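Local coordinates for hemerythrin HHE cation binding domain protein (Mycobacterium kansasii, PDB 6TYJ) that binds zinc and iron ions at histidine- and carboxylate-lined sites in a hemerythrin-type helical bundle and is of unsettled physiological role, at residues 17-20 with 21-24; 26-29 with 30-34; 40-43 with 44-48; 92-95 with 96-99; 103-106 with 107-110. One frame throughout, in Å; residues are numbered along the deposited sequence.

Interaction 1: 17-20 with 21-24; sequences KEHH and VVIK. With ZN (zinc ion), chain B.
The metal site of the hemerythrin-type helical bundle draws H20 from helix 12-32, and one turn further along the same helix I23 packs against the neighbouring histidine, H19. The two adjacent rings do different work. H20 is a first-shell ligand: its NE2 lies 2.1 Å from the zinc ion, whose other protein ligands are H54, E58, H114 and E118. Its second ring nitrogen, ND1, is hydrogen-bonded to E119, which fixes the rotation of the ring and may strengthen NE2 as a donor. H19 stands in the second shell. With CG anti to its backbone N (chi1 -157°), its ring leans along the helix; across the interface with helix 38-65, ND1 bonds to the metal ligand H54 and NE2 to E50, so both ring nitrogens are held. Beneath these rings the helix is regular: I23 N bonds to H19 O at 2.9 Å, and K24 N to H20 O at 2.9 Å with an N-H...O angle of 169°. V22 reaches H19 obliquely, its CB 4.1 Å from H19 CD2. I23 also turns towards helix 38-65, touching L47 and H54. Its tip makes a CH-pi contact over one face of the H19 imidazole, with CD1 4.2 Å from the ring centroid, 25° off the ring normal and offset towards the rim on the side of ND1 and CE1.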
loop_
_atom_site.group_PDB
_atom_site.type_symbol
_atom_site.label_atom_id
_atom_site.label_comp_id
_atom_site.label_asym_id
_atom_site.label_seq_id
_atom_site.Cartn_x
_atom_site.Cartn_y
_atom_site.Cartn_z
ATOM N N LYS A 17 -3.441 -9.514 -3.473
ATOM C CA LYS A 17 -4.522 -9.090 -4.355
ATOM C C LYS A 17 -5.724 -8.636 -3.547
ATOM O O LYS A 17 -6.365 -7.621 -3.882
ATOM C CB LYS A 17 -4.883 -10.220 -5.329
ATOM C CG LYS A 17 -3.790 -10.448 -6.362
ATOM C CD LYS A 17 -4.020 -11.690 -7.224
ATOM C CE LYS A 17 -4.957 -11.396 -8.354
ATOM N NZ LYS A 17 -5.365 -12.663 -9.036
ATOM N N GLU A 18 -6.061 -9.365 -2.484
ATOM C CA GLU A 18 -7.202 -8.936 -1.678
ATOM C C GLU A 18 -6.924 -7.590 -1.025
ATOM O O GLU A 18 -7.830 -6.762 -0.879
ATOM C CB GLU A 18 -7.534 -9.993 -0.625
ATOM C CG GLU A 18 -8.157 -11.243 -1.215
ATOM C CD GLU A 18 -8.360 -12.343 -0.195
ATOM O OE1 GLU A 18 -8.535 -12.024 1.001
ATOM O OE2 GLU A 18 -8.343 -13.530 -0.593
ATOM N N HIS A 19 -5.675 -7.339 -0.637
ATOM C CA HIS A 19 -5.395 -6.053 -0.009
ATOM C C HIS A 19 -5.371 -4.917 -1.026
ATOM O O HIS A 19 -5.764 -3.787 -0.694
ATOM C CB HIS A 19 -4.083 -6.118 0.775
ATOM C CG HIS A 19 -4.012 -5.072 1.846
ATOM N ND1 HIS A 19 -2.870 -4.348 2.121
ATOM C CD2 HIS A 19 -4.961 -4.620 2.704
ATOM C CE1 HIS A 19 -3.114 -3.503 3.103
ATOM N NE2 HIS A 19 -4.373 -3.645 3.476
ATOM N N HIS A 20 -4.955 -5.196 -2.272
ATOM C CA HIS A 20 -5.068 -4.184 -3.328
ATOM C C HIS A 20 -6.526 -3.774 -3.531
ATOM O O HIS A 20 -6.809 -2.593 -3.755
ATOM C CB HIS A 20 -4.491 -4.688 -4.660
ATOM C CG HIS A 20 -2.987 -4.748 -4.711
ATOM N ND1 HIS A 20 -2.317 -5.544 -5.618
ATOM C CD2 HIS A 20 -2.034 -4.099 -4.002
ATOM C CE1 HIS A 20 -1.012 -5.421 -5.431
ATOM N NE2 HIS A 20 -0.813 -4.524 -4.482
ATOM N N VAL A 21 -7.457 -4.742 -3.458
ATOM C CA VAL A 21 -8.886 -4.442 -3.580
ATOM C C VAL A 21 -9.339 -3.513 -2.466
ATOM O O VAL A 21 -10.108 -2.563 -2.698
ATOM C CB VAL A 21 -9.712 -5.742 -3.584
ATOM C CG1 VAL A 21 -11.181 -5.431 -3.382
ATOM C CG2 VAL A 21 -9.476 -6.519 -4.869
ATOM N N VAL A 22 -8.887 -3.783 -1.240
ATOM C CA VAL A 22 -9.189 -2.928 -0.094
ATOM C C VAL A 22 -8.704 -1.511 -0.348
ATOM O O VAL A 22 -9.430 -0.536 -0.125
ATOM C CB VAL A 22 -8.550 -3.497 1.189
ATOM C CG1 VAL A 22 -8.481 -2.410 2.280
ATOM C CG2 VAL A 22 -9.325 -4.706 1.684
ATOM N N ILE A 23 -7.454 -1.382 -0.782
ATOM C CA ILE A 23 -6.849 -0.069 -0.980
ATOM C C ILE A 23 -7.576 0.686 -2.085
ATOM O O ILE A 23 -7.897 1.876 -1.940
ATOM C CB ILE A 23 -5.350 -0.231 -1.278
ATOM C CG1 ILE A 23 -4.633 -0.616 0.027
ATOM C CG2 ILE A 23 -4.783 1.070 -1.906
ATOM C CD1 ILE A 23 -3.239 -1.180 -0.212
ATOM N N LYS A 24 -7.858 0.005 -3.196
ATOM C CA LYS A 24 -8.609 0.633 -4.278
ATOM C C LYS A 24 -9.989 1.039 -3.799
ATOM O O LYS A 24 -10.499 2.114 -4.172
ATOM C CB LYS A 24 -8.693 -0.327 -5.469
ATOM C CG LYS A 24 -9.434 0.242 -6.671
ATOM C CD LYS A 24 -9.560 -0.780 -7.794
ATOM C CE LYS A 24 -10.442 -0.238 -8.913
ATOM N NZ LYS A 24 -10.791 -1.296 -9.904
HETATM ZN ZN ZN B . 1.021 -4.025 -3.594
#

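Interaction 2: 26-29 with 30-34; sequences LGRK and ISEAP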
loop_
_atom_site.group_PDB
_atom_site.type_symbol
_atom_site.label_atom_id
_atom_site.label_comp_id
_atom_site.label_asym_id
_atom_site.label_seq_id
_atom_site.Cartn_x
_atom_site.Cartn_y
_atom_site.Cartn_z
ATOM N N LEU A 26 -10.913 1.919 -0.706
ATOM C CA LEU A 26 -10.768 3.140 0.074
ATOM C C LEU A 26 -10.550 4.337 -0.836
ATOM O O LEU A 26 -11.114 5.403 -0.595
ATOM C CB LEU A 26 -9.614 3.010 1.065
ATOM C CG LEU A 26 -10.003 2.232 2.321
ATOM C CD1 LEU A 26 -8.725 1.840 3.080
ATOM C CD2 LEU A 26 -10.930 3.013 3.226
ATOM N N GLY A 27 -9.723 4.181 -1.877
ATOM C CA GLY A 27 -9.502 5.272 -2.819
ATOM C C GLY A 27 -10.781 5.725 -3.502
ATOM O O GLY A 27 -10.982 6.920 -3.721
ATOM N N ARG A 28 -11.656 4.775 -3.855
ATOM C CA ARG A 28 -12.940 5.126 -4.461
ATOM C C ARG A 28 -13.845 5.841 -3.452
ATOM O O ARG A 28 -14.477 6.858 -3.784
ATOM C CB ARG A 28 -13.592 3.852 -5.020
ATOM C CG ARG A 28 -14.989 4.020 -5.580
ATOM C CD ARG A 28 -15.532 2.701 -6.144
ATOM N NE ARG A 28 -15.642 1.635 -5.143
ATOM C CZ ARG A 28 -14.751 0.654 -4.965
ATOM N NH1 ARG A 28 -13.653 0.582 -5.717
ATOM N NH2 ARG A 28 -14.957 -0.269 -4.030
ATOM N N LYS A 29 -13.885 5.364 -2.197
ATOM C CA LYS A 29 -14.715 6.028 -1.189
ATOM C C LYS A 29 -14.223 7.446 -0.915
ATOM O O LYS A 29 -15.032 8.377 -0.763
ATOM C CB LYS A 29 -14.742 5.218 0.112
ATOM C CG LYS A 29 -15.434 3.889 -0.004
ATOM C CD LYS A 29 -15.770 3.334 1.359
ATOM C CE LYS A 29 -16.863 4.160 2.016
ATOM N NZ LYS A 29 -17.508 3.407 3.130
ATOM N N ILE A 30 -12.908 7.627 -0.838
ATOM C CA ILE A 30 -12.348 8.966 -0.682
ATOM C C ILE A 30 -12.791 9.860 -1.825
ATOM O O ILE A 30 -13.313 10.960 -1.603
ATOM C CB ILE A 30 -10.815 8.892 -0.581
ATOM C CG1 ILE A 30 -10.460 8.188 0.718
ATOM C CG2 ILE A 30 -10.218 10.312 -0.650
ATOM C CD1 ILE A 30 -9.022 7.710 0.745
ATOM N N SER A 31 -12.622 9.382 -3.069
ATOM C CA SER A 31 -12.986 10.177 -4.242
ATOM C C SER A 31 -14.446 10.568 -4.223
ATOM O O SER A 31 -14.814 11.650 -4.717
ATOM C CB SER A 31 -12.718 9.400 -5.526
ATOM O OG SER A 31 -11.364 9.042 -5.647
ATOM N N GLU A 32 -15.298 9.697 -3.698
ATOM C CA GLU A 32 -16.730 9.941 -3.759
ATOM C C GLU A 32 -17.216 10.866 -2.653
ATOM O O GLU A 32 -18.304 11.444 -2.789
ATOM C CB GLU A 32 -17.501 8.618 -3.684
ATOM C CG GLU A 32 -17.434 7.739 -4.924
ATOM C CD GLU A 32 -17.963 6.326 -4.652
ATOM O OE1 GLU A 32 -18.035 5.933 -3.461
ATOM O OE2 GLU A 32 -18.300 5.608 -5.622
ATOM N N ALA A 33 -16.438 11.018 -1.561
ATOM C CA ALA A 33 -16.827 11.850 -0.442
ATOM C C ALA A 33 -16.533 13.322 -0.747
ATOM O O ALA A 33 -15.640 13.639 -1.542
ATOM C CB ALA A 33 -16.072 11.408 0.815
ATOM N N PRO A 34 -17.317 14.235 -0.191
ATOM C CA PRO A 34 -17.123 15.656 -0.501
ATOM C C PRO A 34 -15.754 16.128 -0.021
ATOM O O PRO A 34 -15.252 15.678 1.011
ATOM C CB PRO A 34 -18.264 16.343 0.262
ATOM C CG PRO A 34 -19.325 15.278 0.414
ATOM C CD PRO A 34 -18.510 13.989 0.629
#
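I30, K29 and R28 carry most of this last stretch of helix 12-32, each meeting a residue within about one turn. I30 leans back over the preceding turn: its CG1 is 3.1 Å from L26 O and its CD1 is close to the same carbonyl, while I30 N bonds to that oxygen at 2.9 Å, the N-H...O angle being 168°. The L26 carbonyl is therefore wrapped by both the amide and the aliphatic branch of I30. K29 contributes through its backbone. E32 N bonds chiefly to R28 O, at 3.0 Å, and only weakly to K29 O, which A33 N also reaches in a weak bond, at angles of 125° and 130°, as the helix loses its regular pattern; A33 is the first residue to leave helical backbone angles. R28 runs beside E32, both side chains pointing the same way. The aliphatic stem makes the contact, CG of R28 lying 3.7 Å from OE2 of E32, whereas R28 NE stays 4.8 Å from E32 OE2, so the opposite charges do not pair. On another face of the helix, S31 folds its hydroxyl back: OG donates to G27 O at 2.9 Å and S31 N to the same oxygen at 3.0 Å, from opposite faces of the carbonyl plane. S31 OG also bonds to W104 and K108 of helix 100-121, and I30 rests on R40, L43 and L47 of helix 38-65, tying this helix end to two neighbours.

Interaction 3: 40-43 with 44-48; sequences RHAL and FDELL. With ZN (zinc ion), chain E.
L43 and E46, three residues apart on helix 38-65, converge on a zinc ion at the protein surface. E46 sends CG anti to its carbonyl carbon (chi1 -67°) and continues extended (chi2 174°), which carries the carboxylate back past the preceding turn. Its CG passes 3.3 Å from A42 O, and OE2 binds the zinc at 2.5 Å. OE1, 3.0 Å from the metal, is too distant to count as a ligand, so one oxygen of this carboxylate does the binding. L43 takes a similar first torsion and crosses E46 at a slant; the end of its branch, CD2, is 4.1 Å from E46 OE2. The same methyl lies close to the metal, an apolar flank that gives it no ligand. F44 adopts the other common rotamer, CG anti to the backbone N (chi1 -176°), which swings its ring along the helix until one face receives L48 CG, 4.0 Å above the ring plane. The ring also touches L87, L90 and L91 of helix 70-91. Beneath the side chains the helix is intact, with E46 N bonded to A42 O at 3.0 Å and L47 N to L43 O at 2.9 Å. A water also binds the ion, at 2.5 Å. Both oxygen distances are long for zinc and would be consistent with looser binding than at the central site; the ion may have entered with the zinc soak.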
loop_
_atom_site.group_PDB
_atom_site.type_symbol
_atom_site.label_atom_id
_atom_site.label_comp_id
_atom_site.label_asym_id
_atom_site.label_seq_id
_atom_site.Cartn_x
_atom_site.Cartn_y
_atom_site.Cartn_z
ATOM N N ARG A 40 -14.373 12.293 4.383
ATOM C CA ARG A 40 -13.203 12.139 3.520
ATOM C C ARG A 40 -11.920 12.129 4.341
ATOM O O ARG A 40 -10.977 11.394 4.018
ATOM C CB ARG A 40 -13.146 13.243 2.462
ATOM C CG ARG A 40 -12.234 12.863 1.287
ATOM C CD ARG A 40 -12.455 13.870 0.147
ATOM N NE ARG A 40 -11.463 13.716 -0.905
ATOM C CZ ARG A 40 -11.740 13.666 -2.199
ATOM N NH1 ARG A 40 -13.000 13.761 -2.628
ATOM N NH2 ARG A 40 -10.750 13.522 -3.061
ATOM N N HIS A 41 -11.843 12.974 5.373
ATOM C CA HIS A 41 -10.639 12.984 6.208
ATOM C C HIS A 41 -10.435 11.658 6.925
ATOM O O HIS A 41 -9.299 11.162 7.002
ATOM C CB HIS A 41 -10.706 14.120 7.231
ATOM C CG HIS A 41 -10.465 15.485 6.643
ATOM N ND1 HIS A 41 -9.238 15.879 6.155
ATOM C CD2 HIS A 41 -11.290 16.548 6.484
ATOM C CE1 HIS A 41 -9.318 17.124 5.715
ATOM N NE2 HIS A 41 -10.546 17.559 5.916
ATOM N N ALA A 42 -11.504 11.084 7.491
ATOM C CA ALA A 42 -11.357 9.786 8.167
ATOM C C ALA A 42 -10.957 8.712 7.180
ATOM O O ALA A 42 -10.059 7.911 7.458
ATOM C CB ALA A 42 -12.646 9.387 8.883
ATOM N N LEU A 43 -11.582 8.704 5.998
ATOM C CA LEU A 43 -11.244 7.698 5.003
ATOM C C LEU A 43 -9.791 7.823 4.566
ATOM O O LEU A 43 -9.110 6.810 4.343
ATOM C CB LEU A 43 -12.192 7.850 3.807
ATOM C CG LEU A 43 -13.613 7.297 3.987
ATOM C CD1 LEU A 43 -14.420 7.852 2.795
ATOM C CD2 LEU A 43 -13.667 5.760 4.024
ATOM N N PHE A 44 -9.286 9.053 4.452
ATOM C CA PHE A 44 -7.895 9.221 4.066
ATOM C C PHE A 44 -6.954 8.664 5.136
ATOM O O PHE A 44 -5.965 8.010 4.795
ATOM C CB PHE A 44 -7.585 10.688 3.800
ATOM C CG PHE A 44 -6.196 10.912 3.302
ATOM C CD1 PHE A 44 -5.810 10.406 2.075
ATOM C CD2 PHE A 44 -5.277 11.649 4.054
ATOM C CE1 PHE A 44 -4.496 10.596 1.609
ATOM C CE2 PHE A 44 -3.977 11.865 3.576
ATOM C CZ PHE A 44 -3.601 11.344 2.353
ATOM N N ASP A 45 -7.241 8.909 6.418
ATOM C CA ASP A 45 -6.447 8.268 7.475
ATOM C C ASP A 45 -6.490 6.753 7.350
ATOM O O ASP A 45 -5.478 6.066 7.599
ATOM C CB ASP A 45 -6.968 8.664 8.845
ATOM C CG ASP A 45 -6.565 10.059 9.264
ATOM O OD1 ASP A 45 -5.694 10.686 8.619
ATOM O OD2 ASP A 45 -7.132 10.513 10.275
ATOM N N GLU A 46 -7.674 6.194 7.054
ATOM C CA GLU A 46 -7.779 4.736 6.927
ATOM C C GLU A 46 -6.902 4.237 5.797
ATOM O O GLU A 46 -6.221 3.206 5.933
ATOM C CB GLU A 46 -9.237 4.332 6.683
ATOM C CG GLU A 46 -10.141 4.609 7.872
ATOM C CD GLU A 46 -11.606 4.351 7.566
ATOM O OE1 GLU A 46 -11.937 3.263 7.048
ATOM O OE2 GLU A 46 -12.423 5.244 7.851
ATOM N N LEU A 47 -6.864 4.989 4.689
ATOM C CA LEU A 47 -5.993 4.635 3.566
ATOM C C LEU A 47 -4.526 4.679 3.966
ATOM O O LEU A 47 -3.752 3.781 3.600
ATOM C CB LEU A 47 -6.253 5.577 2.383
ATOM C CG LEU A 47 -5.301 5.393 1.184
ATOM C CD1 LEU A 47 -5.380 3.961 0.620
ATOM C CD2 LEU A 47 -5.666 6.405 0.076
ATOM N N LEU A 48 -4.125 5.700 4.732
ATOM C CA LEU A 48 -2.727 5.791 5.145
ATOM C C LEU A 48 -2.345 4.574 5.979
ATOM O O LEU A 48 -1.220 4.070 5.861
ATOM C CB LEU A 48 -2.476 7.079 5.936
ATOM C CG LEU A 48 -2.557 8.423 5.184
ATOM C CD1 LEU A 48 -2.390 9.600 6.133
ATOM C CD2 LEU A 48 -1.546 8.468 4.014
HETATM ZN ZN ZN E . -14.701 4.425 7.095
HETATM O O HOH W 1 -16.636 3.701 5.715
#

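Interaction 4: 92-95 with 96-99; sequences RTPQ and SEPG
One face of the E97 carboxylate receives CD of P94, which sits over the plane of the group, 3.6 Å from E97 CD and almost evenly spaced from its two oxygens; the side chains as a whole cross at a slant. T93 comes to the same carboxylate obliquely, with CG2 3.7 Å from E97 OE1. A water draws these parts together, donating to E97 OE1 at 3.1 Å and to R92 O while accepting from T93 OG1 at 3.0 Å. T93 can serve both partners because CG2 is anti to its backbone N, which turns the methyl to E97 and leaves OG1 (chi1 -57°) for the water. The other flat group, the amide of Q95, has its partner elsewhere: OE1 accepts from N36 N. The backbone makes a type I beta turn from P94 to E97, closed by E97 N bonding to P94 O at 2.9 Å. The N-H...O angle is 165°, yet the donor stands 47° out of the carbonyl plane. A second water bridges two carbonyls of the turn, donating to Q95 O at 2.6 Å and to E97 O at 2.8 Å. The turn lies in the loop that joins helix 70-91 to helix 100-121, G99 standing at the N-cap position of the latter. T93 packs on Y100 and E103 of that helix, and Q95 on R40 and H41 of helix 38-65.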
loop_
_atom_site.group_PDB
_atom_site.type_symbol
_atom_site.label_atom_id
_atom_site.label_comp_id
_atom_site.label_asym_id
_atom_site.label_seq_id
_atom_site.Cartn_x
_atom_site.Cartn_y
_atom_site.Cartn_z
ATOM N N ARG A 92 1.040 18.428 0.861
ATOM C CA ARG A 92 1.289 19.868 0.895
ATOM C C ARG A 92 0.121 20.703 0.368
ATOM O O ARG A 92 0.194 21.939 0.419
ATOM C CB ARG A 92 2.568 20.190 0.124
ATOM C CG ARG A 92 3.812 19.671 0.840
ATOM C CD ARG A 92 5.079 20.292 0.276
ATOM N NE ARG A 92 5.459 19.688 -0.998
ATOM C CZ ARG A 92 6.235 18.612 -1.107
ATOM N NH1 ARG A 92 6.529 18.127 -2.304
ATOM N NH2 ARG A 92 6.712 18.015 -0.018
ATOM N N THR A 93 -0.939 20.072 -0.134
ATOM C CA THR A 93 -2.185 20.760 -0.472
ATOM C C THR A 93 -3.329 20.195 0.370
ATOM O O THR A 93 -3.884 19.134 0.041
ATOM C CB THR A 93 -2.497 20.636 -1.969
ATOM O OG1 THR A 93 -1.395 21.152 -2.736
ATOM C CG2 THR A 93 -3.765 21.438 -2.340
ATOM N N PRO A 94 -3.727 20.872 1.450
ATOM C CA PRO A 94 -4.879 20.417 2.243
ATOM C C PRO A 94 -6.168 20.476 1.438
ATOM O O PRO A 94 -6.269 21.188 0.434
ATOM C CB PRO A 94 -4.942 21.424 3.401
ATOM C CG PRO A 94 -3.621 22.134 3.388
ATOM C CD PRO A 94 -3.127 22.101 1.985
ATOM N N GLN A 95 -7.172 19.750 1.931
ATOM C CA GLN A 95 -8.437 19.609 1.216
ATOM C C GLN A 95 -9.187 20.923 1.111
ATOM O O GLN A 95 -10.034 21.068 0.222
ATOM C CB GLN A 95 -9.315 18.548 1.885
ATOM C CG GLN A 95 -8.662 17.143 1.879
ATOM C CD GLN A 95 -9.613 16.030 2.239
ATOM O OE1 GLN A 95 -10.818 16.135 2.051
ATOM N NE2 GLN A 95 -9.069 14.938 2.783
ATOM N N SER A 96 -8.885 21.890 1.960
ATOM C CA SER A 96 -9.548 23.189 1.842
ATOM C C SER A 96 -9.016 24.015 0.679
ATOM O O SER A 96 -9.650 25.016 0.302
ATOM C CB SER A 96 -9.368 23.966 3.136
ATOM O OG SER A 96 -7.988 24.121 3.412
ATOM N N GLU A 97 -7.852 23.609 0.064
ATOM C CA GLU A 97 -7.245 24.469 -0.945
ATOM C C GLU A 97 -7.769 24.148 -2.344
ATOM O O GLU A 97 -8.110 22.999 -2.638
ATOM C CB GLU A 97 -5.728 24.299 -0.928
ATOM C CG GLU A 97 -5.085 24.843 0.323
ATOM C CD GLU A 97 -3.606 25.171 0.151
ATOM O OE1 GLU A 97 -2.984 24.699 -0.825
ATOM O OE2 GLU A 97 -3.074 25.915 1.002
ATOM N N PRO A 98 -7.821 25.154 -3.228
ATOM C CA PRO A 98 -8.420 24.926 -4.554
ATOM C C PRO A 98 -7.806 23.795 -5.364
ATOM O O PRO A 98 -8.550 23.008 -5.960
ATOM C CB PRO A 98 -8.250 26.293 -5.236
ATOM C CG PRO A 98 -8.337 27.291 -4.095
ATOM C CD PRO A 98 -7.580 26.576 -2.955
ATOM N N GLY A 99 -6.487 23.682 -5.424
ATOM C CA GLY A 99 -5.917 22.596 -6.211
ATOM C C GLY A 99 -5.891 21.210 -5.584
ATOM O O GLY A 99 -5.153 20.332 -6.060
HETATM O O HOH W 2 -0.299 23.883 -2.076
HETATM O O HOH W 3 -10.746 22.131 -2.098
#

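Interaction 5: 103-106 with 107-110; sequences EWNS and FKTV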
loop_
_atom_site.group_PDB
_atom_site.type_symbol
_atom_site.label_atom_id
_atom_site.label_comp_id
_atom_site.label_asym_id
_atom_site.label_seq_id
_atom_site.Cartn_x
_atom_site.Cartn_y
_atom_site.Cartn_z
ATOM N N GLU A 103 -4.511 17.255 -7.005
ATOM C CA GLU A 103 -3.451 16.508 -6.332
ATOM C C GLU A 103 -3.928 15.126 -5.911
ATOM O O GLU A 103 -3.181 14.145 -6.029
ATOM C CB GLU A 103 -2.938 17.289 -5.122
ATOM C CG GLU A 103 -2.275 18.632 -5.460
ATOM C CD GLU A 103 -1.039 18.497 -6.346
ATOM O OE1 GLU A 103 -0.454 17.393 -6.440
ATOM O OE2 GLU A 103 -0.654 19.505 -6.968
ATOM N N TRP A 104 -5.163 15.024 -5.416
ATOM C CA TRP A 104 -5.683 13.712 -5.040
ATOM C C TRP A 104 -5.713 12.783 -6.250
ATOM O O TRP A 104 -5.281 11.626 -6.171
ATOM C CB TRP A 104 -7.081 13.840 -4.425
ATOM C CG TRP A 104 -7.778 12.506 -4.396
ATOM C CD1 TRP A 104 -8.813 12.107 -5.172
ATOM C CD2 TRP A 104 -7.408 11.375 -3.603
ATOM N NE1 TRP A 104 -9.145 10.795 -4.893
ATOM C CE2 TRP A 104 -8.297 10.331 -3.925
ATOM C CE3 TRP A 104 -6.430 11.155 -2.624
ATOM C CZ2 TRP A 104 -8.236 9.079 -3.324
ATOM C CZ3 TRP A 104 -6.359 9.902 -2.026
ATOM C CH2 TRP A 104 -7.260 8.884 -2.379
ATOM N N ASN A 105 -6.177 13.284 -7.392
ATOM C CA ASN A 105 -6.240 12.436 -8.581
ATOM C C ASN A 105 -4.851 12.004 -9.032
ATOM O O ASN A 105 -4.664 10.859 -9.452
ATOM C CB ASN A 105 -6.978 13.159 -9.707
ATOM C CG ASN A 105 -8.466 13.204 -9.472
ATOM O OD1 ASN A 105 -9.033 12.286 -8.876
ATOM N ND2 ASN A 105 -9.120 14.263 -9.951
ATOM N N SER A 106 -3.869 12.908 -8.962
ATOM C CA SER A 106 -2.503 12.549 -9.317
ATOM C C SER A 106 -1.974 11.457 -8.394
ATOM O O SER A 106 -1.295 10.529 -8.844
ATOM C CB SER A 106 -1.601 13.785 -9.272
ATOM O OG SER A 106 -1.934 14.695 -10.317
ATOM N N PHE A 107 -2.276 11.552 -7.106
ATOM C CA PHE A 107 -1.848 10.510 -6.179
ATOM C C PHE A 107 -2.566 9.193 -6.453
ATOM O O PHE A 107 -1.928 8.123 -6.504
ATOM C CB PHE A 107 -2.090 10.957 -4.739
ATOM C CG PHE A 107 -1.762 9.895 -3.732
ATOM C CD1 PHE A 107 -0.443 9.551 -3.476
ATOM C CD2 PHE A 107 -2.777 9.227 -3.059
ATOM C CE1 PHE A 107 -0.137 8.584 -2.556
ATOM C CE2 PHE A 107 -2.481 8.236 -2.142
ATOM C CZ PHE A 107 -1.160 7.908 -1.887
ATOM N N LYS A 108 -3.892 9.246 -6.592
ATOM C CA LYS A 108 -4.683 8.051 -6.882
ATOM C C LYS A 108 -4.138 7.314 -8.103
ATOM O O LYS A 108 -4.018 6.080 -8.094
ATOM C CB LYS A 108 -6.150 8.436 -7.065
ATOM C CG LYS A 108 -7.077 7.249 -7.155
ATOM C CD LYS A 108 -8.542 7.656 -7.105
ATOM C CE LYS A 108 -8.985 8.262 -8.417
ATOM N NZ LYS A 108 -10.473 8.365 -8.544
ATOM N N THR A 109 -3.728 8.058 -9.132
ATOM C CA THR A 109 -3.213 7.439 -10.349
ATOM C C THR A 109 -1.929 6.665 -10.075
ATOM O O THR A 109 -1.748 5.546 -10.573
ATOM C CB THR A 109 -2.987 8.511 -11.418
ATOM O OG1 THR A 109 -4.260 9.061 -11.788
ATOM C CG2 THR A 109 -2.309 7.924 -12.659
ATOM N N VAL A 110 -1.019 7.261 -9.307
ATOM C CA VAL A 110 0.245 6.608 -8.990
ATOM C C VAL A 110 -0.001 5.379 -8.125
ATOM O O VAL A 110 0.622 4.330 -8.319
ATOM C CB VAL A 110 1.182 7.614 -8.297
ATOM C CG1 VAL A 110 2.460 6.951 -7.865
ATOM C CG2 VAL A 110 1.481 8.794 -9.221
HETATM O O HOH W 4 -11.306 11.475 -7.590
#
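K108 climbs along the indole of W104, one turn away on helix 100-121. Its CB lies over one face of the W104 ring, 4.2 Å above the plane and offset towards the rim, and 3.4 Å from W104 O, the carbonyl that K108 N binds at 2.8 Å. CG stands anti to the backbone N (chi1 -171°) and takes the chain outward; CD then passes 3.9 Å from W104 NE1, which is hydrogen-bonded to S31 OG. A bend at chi3 (75°) turns CE beside N105, 4.1 Å from its OD1. At the tip NZ bonds to the same S31 hydroxyl and, weakly, to a water that donates to N105 OD1 at 2.7 Å and lies in plane at the indole edge. N105 and K108 thus run side by side with a water between their polar ends. Nearby, N105 O takes both T109 N and T109 OG1, the hydroxyl at 3.0 Å, from opposite faces of its plane. F107 meets W104 obliquely, with F107 CD2 3.8 Å from W104 CZ3 and ring planes 45° apart. W104 and F107 enter the bundle interior, W104 against F44 and L47 and F107 against L51 of helix 38-65, while F107 also touches L87 of helix 70-91.

The five contacts follow one another along the chain: interactions 1 and 2 in series on helix 12-32, interaction 3 on helix 38-65, interaction 4 in the loop between helices 70-91 and 100-121, and interaction 5 on helix 100-121. Interaction 1 lies nearest the chain centre, about 15 Å from interactions 2 and 3 and about 26 Å from interaction 4, centre to centre. Interactions 2 and 3 are closest, their centres about 9 Å apart; R40 NH1 of interaction 3 hydrogen-bonds A33 O of interaction 2. Interactions 2, 3 and 5 touch one another, and 4 touches 3 and 5 but not 2; interaction 1 holds a ligand of the central metal site, interaction 3 a separate, outlying zinc.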